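Local coordinates for protein aldehyde dehydrogenase (Staphylococcus aureus, PDB 6K10) that oxidises the aldehyde 4,4'-diaponeurosporen-4-al to 4,4'-diaponeurosporenoic acid with NAD+, a step in making the carotenoid staphyloxanthin, at residues I78-A81 with R82-K86; I361-I364 with H365-K369. The protein carries 1 engineered substitution. One frame throughout, in Å; residues are numbered along the deposited sequence.

Interaction 1: I78-A81 with R82-K86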
loop_
_atom_site.group_PDB
_atom_site.type_symbol
_atom_site.label_atom_id
_atom_site.label_comp_id
_atom_site.label_asym_id
_atom_site.label_seq_id
_atom_site.Cartn_x
_atom_site.Cartn_y
_atom_site.Cartn_z
ATOM N N ILE A 78 13.693 -16.792 -7.114
ATOM C CA ILE A 78 14.686 -16.080 -7.918
ATOM C C ILE A 78 14.523 -16.437 -9.386
ATOM O O ILE A 78 14.516 -15.563 -10.262
ATOM C CB ILE A 78 16.113 -16.401 -7.434
ATOM C CG1 ILE A 78 16.338 -15.905 -6.009
ATOM C CG2 ILE A 78 17.144 -15.793 -8.380
ATOM C CD1 ILE A 78 17.583 -16.469 -5.363
ATOM N N LYS A 79 14.395 -17.733 -9.672
ATOM C CA LYS A 79 14.217 -18.193 -11.044
ATOM C C LYS A 79 13.019 -17.519 -11.706
ATOM O O LYS A 79 13.113 -17.037 -12.838
ATOM C CB LYS A 79 14.070 -19.717 -11.054
ATOM C CG LYS A 79 13.889 -20.344 -12.418
ATOM C CD LYS A 79 12.418 -20.634 -12.660
ATOM C CE LYS A 79 12.189 -21.434 -13.927
ATOM N NZ LYS A 79 11.061 -22.399 -13.820
ATOM N N ILE A 80 11.883 -17.469 -11.004
ATOM C CA ILE A 80 10.660 -16.916 -11.589
ATOM C C ILE A 80 10.800 -15.413 -11.801
ATOM O O ILE A 80 10.438 -14.879 -12.858
ATOM C CB ILE A 80 9.443 -17.248 -10.704
ATOM C CG1 ILE A 80 9.171 -18.756 -10.721
ATOM C CG2 ILE A 80 8.212 -16.451 -11.141
ATOM C CD1 ILE A 80 8.370 -19.257 -9.529
ATOM N N ALA A 81 11.321 -14.707 -10.795
ATOM C CA ALA A 81 11.510 -13.265 -10.924
ATOM C C ALA A 81 12.445 -12.921 -12.079
ATOM O O ALA A 81 12.187 -11.979 -12.839
ATOM C CB ALA A 81 12.052 -12.691 -9.616
ATOM N N ARG A 82 13.527 -13.681 -12.237
ATOM C CA ARG A 82 14.479 -13.382 -13.299
ATOM C C ARG A 82 13.875 -13.616 -14.681
ATOM O O ARG A 82 14.119 -12.838 -15.612
ATOM C CB ARG A 82 15.732 -14.230 -13.104
ATOM C CG ARG A 82 16.882 -13.865 -13.989
ATOM C CD ARG A 82 18.123 -14.586 -13.516
ATOM N NE ARG A 82 18.050 -16.051 -13.616
ATOM C CZ ARG A 82 17.657 -16.759 -14.676
ATOM N NH1 ARG A 82 17.288 -16.180 -15.814
ATOM N NH2 ARG A 82 17.652 -18.082 -14.597
ATOM N N LYS A 83 13.073 -14.675 -14.830
ATOM C CA LYS A 83 12.516 -15.009 -16.136
ATOM C C LYS A 83 11.297 -14.167 -16.487
ATOM O O LYS A 83 10.986 -14.004 -17.671
ATOM C CB LYS A 83 12.157 -16.494 -16.186
ATOM C CG LYS A 83 13.361 -17.392 -16.025
ATOM C CD LYS A 83 13.042 -18.848 -16.255
ATOM C CE LYS A 83 14.311 -19.668 -16.139
ATOM N NZ LYS A 83 14.084 -21.083 -16.517
ATOM N N GLU A 84 10.599 -13.645 -15.486
ATOM C CA GLU A 84 9.444 -12.787 -15.692
ATOM C C GLU A 84 9.781 -11.311 -15.587
ATOM O O GLU A 84 8.877 -10.476 -15.720
ATOM C CB GLU A 84 8.349 -13.136 -14.680
ATOM C CG GLU A 84 7.770 -14.518 -14.878
ATOM C CD GLU A 84 6.263 -14.518 -14.819
ATOM O OE1 GLU A 84 5.696 -15.221 -13.958
ATOM O OE2 GLU A 84 5.644 -13.803 -15.635
ATOM N N LEU A 85 11.056 -10.972 -15.372
ATOM C CA LEU A 85 11.423 -9.596 -15.054
ATOM C C LEU A 85 10.987 -8.616 -16.133
ATOM O O LEU A 85 10.428 -7.554 -15.824
ATOM C CB LEU A 85 12.929 -9.493 -14.836
ATOM C CG LEU A 85 13.356 -8.077 -14.442
ATOM C CD1 LEU A 85 13.022 -7.825 -12.984
ATOM C CD2 LEU A 85 14.825 -7.841 -14.688
ATOM N N LYS A 86 11.228 -8.957 -17.402
ATOM C CA LYS A 86 10.835 -8.072 -18.491
ATOM C C LYS A 86 9.330 -7.850 -18.508
ATOM O O LYS A 86 8.866 -6.738 -18.782
ATOM C CB LYS A 86 11.318 -8.642 -19.826
#
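R82 N, K83 N and E84 N donate to I78 O, K79 O and I80 O in successive i to i+4 hydrogen bonds, of 2.9, 3.1 and 2.9 Å. This is alpha-helix, the later part of the long helix 63-89. Its outer side carries K79, I80, K83 and E84, one turn apart in two pairs. K79 and K83 cross at an angle. The K79 methylenes meet the end of K83, with K83 NZ 3.2 Å from K79 CE. K83 runs fully extended beyond CG, and its CG rests 3.2 Å from K79 O. K79 bends at chi2 (-99°), which carries its CE in beside the end of K83. K79 NZ lies further off, 4.3 Å from K83 NZ, and the two like charges probably repel weakly. Beside them, I80 and E84 point the same way. The inner side is apolar: I78 and A81 pack on I133 of helix 126-138, and L85 packs on A137 of that helix and on I30 of helix 30-46. R82 stands apart, at the edge of this face, beside K38 of helix 30-46. L85 O accepts a hydrogen bond from T89 OG1. On the outer side, the E84 carboxylate meets I80 lightly, with OE1 4.0 Å from CG2.

Interaction 2: I361-I364 with H365-K369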
loop_
_atom_site.group_PDB
_atom_site.type_symbol
_atom_site.label_atom_id
_atom_site.label_comp_id
_atom_site.label_asym_id
_atom_site.label_seq_id
_atom_site.Cartn_x
_atom_site.Cartn_y
_atom_site.Cartn_z
ATOM N N ILE A 361 -17.536 -17.591 15.480
ATOM C CA ILE A 361 -17.305 -16.336 14.765
ATOM C C ILE A 361 -17.230 -15.167 15.740
ATOM O O ILE A 361 -16.350 -14.301 15.631
ATOM C CB ILE A 361 -18.401 -16.128 13.698
ATOM C CG1 ILE A 361 -18.194 -17.098 12.530
ATOM C CG2 ILE A 361 -18.450 -14.676 13.225
ATOM C CD1 ILE A 361 -19.288 -17.043 11.474
ATOM N N ALA A 362 -18.148 -15.125 16.711
ATOM C CA ALA A 362 -18.107 -14.078 17.727
ATOM C C ALA A 362 -16.799 -14.106 18.510
ATOM O O ALA A 362 -16.188 -13.057 18.747
ATOM C CB ALA A 362 -19.296 -14.231 18.675
ATOM N N PHE A 363 -16.358 -15.299 18.917
ATOM C CA PHE A 363 -15.090 -15.445 19.627
ATOM C C PHE A 363 -13.940 -14.843 18.828
ATOM O O PHE A 363 -13.139 -14.063 19.355
ATOM C CB PHE A 363 -14.832 -16.927 19.915
ATOM C CG PHE A 363 -13.642 -17.181 20.810
ATOM C CD1 PHE A 363 -12.357 -17.243 20.290
ATOM C CD2 PHE A 363 -13.813 -17.385 22.170
ATOM C CE1 PHE A 363 -11.270 -17.484 21.110
ATOM C CE2 PHE A 363 -12.729 -17.628 22.994
ATOM C CZ PHE A 363 -11.457 -17.678 22.463
ATOM N N ILE A 364 -13.845 -15.199 17.545
ATOM C CA ILE A 364 -12.737 -14.728 16.715
ATOM C C ILE A 364 -12.856 -13.230 16.453
ATOM O O ILE A 364 -11.852 -12.505 16.449
ATOM C CB ILE A 364 -12.676 -15.542 15.404
ATOM C CG1 ILE A 364 -12.402 -17.014 15.709
ATOM C CG2 ILE A 364 -11.632 -14.974 14.443
ATOM C CD1 ILE A 364 -12.714 -17.955 14.556
ATOM N N HIS A 365 -14.080 -12.737 16.245
ATOM C CA HIS A 365 -14.268 -11.323 15.949
ATOM C C HIS A 365 -13.993 -10.428 17.155
ATOM O O HIS A 365 -13.760 -9.228 16.976
ATOM C CB HIS A 365 -15.688 -11.084 15.427
ATOM C CG HIS A 365 -15.836 -9.822 14.633
ATOM N ND1 HIS A 365 -15.920 -8.578 15.220
ATOM C CD2 HIS A 365 -15.901 -9.613 13.297
ATOM C CE1 HIS A 365 -16.038 -7.658 14.279
ATOM N NE2 HIS A 365 -16.028 -8.259 13.103
ATOM N N GLN A 366 -14.010 -10.978 18.372
ATOM C CA GLN A 366 -13.682 -10.194 19.559
ATOM C C GLN A 366 -12.192 -9.920 19.697
ATOM O O GLN A 366 -11.810 -9.075 20.514
ATOM C CB GLN A 366 -14.174 -10.902 20.822
ATOM C CG GLN A 366 -15.679 -10.925 20.990
ATOM C CD GLN A 366 -16.095 -11.260 22.408
ATOM O OE1 GLN A 366 -15.486 -12.106 23.062
ATOM N NE2 GLN A 366 -17.142 -10.599 22.888
ATOM N N ARG A 367 -11.355 -10.608 18.939
ATOM C CA ARG A 367 -9.909 -10.527 19.029
ATOM C C ARG A 367 -9.333 -9.862 17.784
ATOM O O ARG A 367 -10.030 -9.692 16.778
ATOM C CB ARG A 367 -9.330 -11.936 19.219
ATOM C CG ARG A 367 -9.773 -12.581 20.525
ATOM C CD ARG A 367 -9.526 -14.078 20.546
ATOM N NE ARG A 367 -9.701 -14.627 21.888
ATOM C CZ ARG A 367 -8.709 -14.834 22.750
ATOM N NH1 ARG A 367 -8.969 -15.334 23.950
ATOM N NH2 ARG A 367 -7.459 -14.544 22.414
ATOM N N PRO A 368 -8.064 -9.439 17.824
ATOM C CA PRO A 368 -7.479 -8.779 16.650
ATOM C C PRO A 368 -7.518 -9.673 15.421
ATOM O O PRO A 368 -7.436 -10.899 15.514
ATOM C CB PRO A 368 -6.036 -8.492 17.083
ATOM C CG PRO A 368 -6.085 -8.454 18.562
ATOM C CD PRO A 368 -7.132 -9.442 18.968
ATOM N N LYS A 369 -7.655 -9.039 14.262
ATOM C CA LYS A 369 -7.690 -9.758 12.997
ATOM C C LYS A 369 -6.403 -10.555 12.815
ATOM O O LYS A 369 -5.315 -9.960 12.777
ATOM C CB LYS A 369 -7.885 -8.786 11.837
ATOM C CG LYS A 369 -9.160 -7.964 11.936
ATOM C CD LYS A 369 -9.264 -6.956 10.807
ATOM C CE LYS A 369 -10.604 -6.236 10.833
ATOM N NZ LYS A 369 -10.660 -5.149 9.817
HETATM O O HOH W 1 -9.128 -13.068 15.988
#
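The R367 guanidinium comes obliquely to the ring of F363, one turn earlier in the chain. The arginine chain is extended from CG to NE. Its NE comes 3.4 Å from F363 CE1, and NH1 lies 3.7 Å from F363 CZ. The planes of the two flat groups are 18° apart. F363 has its CG opposite the backbone N (chi1 -172°), which swings the ring forward to the arginine. R367 NH2 is hydrogen-bonded to M340 O, and F363 also packs on M340, so one residue touches both partners. This is the close-packed side. I364 continues it inward, onto Y256 and L258 of strand 256-260 and P223 and I225 of strand 223-226, while I361 packs on helix 380-389.

The backbone is the C-terminal end of helix 357-365, running into the loop before strand 372-376. H365 N still makes a regular i to i+4 bond to I361 O, 2.8 Å. Q366 N is shared weakly between A362 O and F363 O. The pattern then gives way to i to i+3 as the helix tightens at its end: R367 N bonds to I364 O, 3.2 Å away, approaching from above the carbonyl plane. A water donates to I364 O and to P368 O, 2.8 Å from each, and bridges the two carbonyls.

The other side is looser. A362, H365 and Q366 are exposed. Q366 runs extended past the A362 carbonyl, its CG 3.1 Å from A362 O. The H365 side chain leads away from the turn and packs on N23 of the second subunit.

Interaction 1 comes first along the chain and is complete long before interaction 2 begins. Their centres are 39 Å apart, on opposite sides of the chain's centre, and their nearest atoms are about 28 Å apart. They share no helix or sheet. Residues 78-86 belong to helix 63-89, which packs against helices 30-46 and 126-138. Residues 361-369 end helix 357-365, which lies against the sheet containing strands 223-226 and 256-260. Both belong to the aldehyde dehydrogenase fold and lie away from E217, a predicted active-site residue, and from S251, an engineered residue at the other predicted active-site position. Interaction 2 also reaches the second subunit, whereas no other chain of the assembly touches interaction 1.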